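Local coordinates for N-(5'-phosphoribosyl)anthranilate isomerase (Thermococcus kodakarensis, PDB 5LHF), which catalyses the isomerisation of N-(5-phospho-beta-D-ribosyl)anthranilate to 1-(2-carboxyphenylamino)-1-deoxy-D-ribulose 5-phosphate, the third step of tryptophan synthesis from chorismate, at residues Met106-Ser111 and Ala118-Glu123. Numbering follows the deposited sequence.
Sequences MVPRES and AERLLE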
loop_
_atom_site.group_PDB
_atom_site.type_symbol
_atom_site.label_atom_id
_atom_site.label_comp_id
_atom_site.label_asym_id
_atom_site.label_seq_id
_atom_site.Cartn_x
_atom_site.Cartn_y
_atom_site.Cartn_z
ATOM N N MET A 106 2.281 -9.901 -3.323
ATOM C CA MET A 106 3.668 -10.223 -3.027
ATOM C C MET A 106 4.428 -10.448 -4.330
ATOM O O MET A 106 3.884 -10.975 -5.306
ATOM C CB MET A 106 3.759 -11.464 -2.140
ATOM C CG MET A 106 3.239 -11.272 -0.720
ATOM S SD MET A 106 3.307 -12.790 0.261
ATOM C CE MET A 106 2.233 -13.861 -0.700
ATOM N N VAL A 107 5.684 -10.021 -4.357
ATOM C CA VAL A 107 6.511 -10.243 -5.541
ATOM C C VAL A 107 7.098 -11.649 -5.459
ATOM O O VAL A 107 7.920 -11.925 -4.573
ATOM C CB VAL A 107 7.613 -9.183 -5.664
ATOM C CG1 VAL A 107 8.408 -9.415 -6.932
ATOM C CG2 VAL A 107 7.008 -7.788 -5.630
ATOM N N PRO A 108 6.704 -12.564 -6.345
ATOM C CA PRO A 108 7.185 -13.947 -6.241
ATOM C C PRO A 108 8.683 -14.050 -6.478
ATOM O O PRO A 108 9.279 -13.253 -7.207
ATOM C CB PRO A 108 6.405 -14.683 -7.341
ATOM C CG PRO A 108 5.276 -13.769 -7.721
ATOM C CD PRO A 108 5.769 -12.380 -7.466
ATOM N N ARG A 109 9.290 -15.059 -5.858
ATOM C CA ARG A 109 10.705 -15.369 -6.040
ATOM C C ARG A 109 10.871 -16.833 -6.422
ATOM O O ARG A 109 11.647 -17.577 -5.820
ATOM C CB ARG A 109 11.508 -15.050 -4.781
ATOM C CG ARG A 109 11.718 -13.555 -4.517
ATOM C CD ARG A 109 12.363 -13.356 -3.149
ATOM N NE ARG A 109 12.576 -11.954 -2.817
ATOM C CZ ARG A 109 13.253 -11.544 -1.752
ATOM N NH1 ARG A 109 13.777 -12.437 -0.921
ATOM N NH2 ARG A 109 13.413 -10.246 -1.519
ATOM N N GLU A 110 10.124 -17.269 -7.435
ATOM C CA GLU A 110 10.108 -18.666 -7.843
ATOM C C GLU A 110 11.102 -18.980 -8.958
ATOM O O GLU A 110 11.236 -20.149 -9.339
ATOM C CB GLU A 110 8.697 -19.064 -8.286
ATOM C CG GLU A 110 7.628 -18.832 -7.235
ATOM C CD GLU A 110 7.990 -19.437 -5.892
ATOM O OE1 GLU A 110 8.534 -20.563 -5.871
ATOM O OE2 GLU A 110 7.734 -18.786 -4.857
ATOM N N SER A 111 11.798 -17.980 -9.487
ATOM C CA SER A 111 12.769 -18.192 -10.548
ATOM C C SER A 111 13.957 -17.263 -10.340
ATOM O O SER A 111 13.847 -16.213 -9.702
ATOM C CB SER A 111 12.144 -17.957 -11.933
ATOM O OG SER A 111 13.140 -17.918 -12.941
ATOM N N ALA A 118 7.892 -12.282 -13.282
ATOM C CA ALA A 118 7.034 -11.217 -13.796
ATOM C C ALA A 118 5.841 -11.778 -14.567
ATOM O O ALA A 118 4.717 -11.284 -14.419
ATOM C CB ALA A 118 7.842 -10.258 -14.675
ATOM N N GLU A 119 6.060 -12.804 -15.404
ATOM C CA GLU A 119 4.952 -13.394 -16.157
ATOM C C GLU A 119 3.899 -13.981 -15.230
ATOM O O GLU A 119 2.694 -13.813 -15.451
ATOM C CB GLU A 119 5.461 -14.486 -17.103
ATOM C CG GLU A 119 5.961 -13.983 -18.442
ATOM C CD GLU A 119 6.331 -15.117 -19.386
ATOM O OE1 GLU A 119 7.002 -14.846 -20.404
ATOM O OE2 GLU A 119 5.950 -16.275 -19.108
ATOM N N ARG A 120 4.337 -14.705 -14.204
ATOM C CA ARG A 120 3.404 -15.253 -13.232
ATOM C C ARG A 120 2.642 -14.143 -12.515
ATOM O O ARG A 120 1.442 -14.271 -12.248
ATOM C CB ARG A 120 4.175 -16.120 -12.237
ATOM C CG ARG A 120 3.358 -16.740 -11.116
ATOM C CD ARG A 120 4.241 -17.655 -10.280
ATOM N NE ARG A 120 5.405 -18.109 -11.041
ATOM C CZ ARG A 120 6.653 -17.707 -10.811
ATOM N NH1 ARG A 120 6.896 -16.846 -9.832
ATOM N NH2 ARG A 120 7.651 -18.164 -11.558
ATOM N N LEU A 121 3.315 -13.032 -12.209
ATOM C CA LEU A 121 2.645 -11.986 -11.443
ATOM C C LEU A 121 1.584 -11.293 -12.283
ATOM O O LEU A 121 0.506 -10.965 -11.778
ATOM C CB LEU A 121 3.665 -10.977 -10.915
ATOM C CG LEU A 121 3.124 -9.914 -9.952
ATOM C CD1 LEU A 121 2.168 -10.534 -8.930
ATOM C CD2 LEU A 121 4.283 -9.189 -9.260
ATOM N N LEU A 122 1.863 -11.078 -13.572
ATOM C CA LEU A 122 0.898 -10.412 -14.440
ATOM C C LEU A 122 -0.374 -11.233 -14.597
ATOM O O LEU A 122 -1.469 -10.668 -14.702
ATOM C CB LEU A 122 1.520 -10.130 -15.811
ATOM C CG LEU A 122 2.413 -8.896 -15.894
ATOM C CD1 LEU A 122 3.235 -8.898 -17.181
ATOM C CD2 LEU A 122 1.581 -7.635 -15.805
ATOM N N GLU A 123 -0.257 -12.561 -14.633
ATOM C CA GLU A 123 -1.468 -13.354 -14.808
ATOM C C GLU A 123 -2.348 -13.303 -13.564
ATOM O O GLU A 123 -3.575 -13.319 -13.681
ATOM C CB GLU A 123 -1.134 -14.799 -15.200
ATOM C CG GLU A 123 -0.290 -15.596 -14.214
ATOM C CD GLU A 123 -1.091 -16.190 -13.053
ATOM O OE1 GLU A 123 -2.308 -16.438 -13.215
ATOM O OE2 GLU A 123 -0.497 -16.404 -11.972
#
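Arg120 reaches out from its helix and sets its guanidinium against Pro108 and Glu110. Glu110 CB lies over one face, 3.2 Å from Arg120 NH1 and 3.5 Å from Arg120 CZ, while Pro108 comes in at the edge, near the guanidinium plane, with CB 3.3 Å from Arg120 NH1. The arginine uses the aliphatic part of Glu110 rather than its carboxylate: the glutamate chain bends at chi2 (-51°) and carries its acid group off, leaving Glu110 OE2 5.4 Å from Arg120 NH1, too far for a salt bridge. Arg120 itself leaves the helix with CG anti to the backbone N (chi1 178°) and runs straight until a turn at chi3 (-23°), which swings the guanidinium round to the loop.

At the next residue of the helix, and more buried, the side chains of Leu121 and Pro108 cross at about a right angle, Leu121 CD2 lying 4.0 Å from Pro108 CD; the other methyl, Leu121 CD1, lies 4.0 Å from Met106 O.

What positions the arginine is Asp117, nearly one helical turn back and outside both segments. Its OD1 takes a salt bridge from Arg120 NH1 and also the backbone N-H of Glu110, and its OD2 accepts the N-H of Ser111, so one carboxylate ties loop and guanidinium together. A leucine in place of Arg120 would probably leave Asp117 without its charged mate and uncover the CB atoms of Pro108 and Glu110.

In the eight-stranded TIM barrel this is the link from strand 100-106 to helix 114-126, folded back on the helix it leads into. The loop also meets the next helix, 143-156, through Val107 packed on Val149 and Arg109 salt-bridged to Asp146.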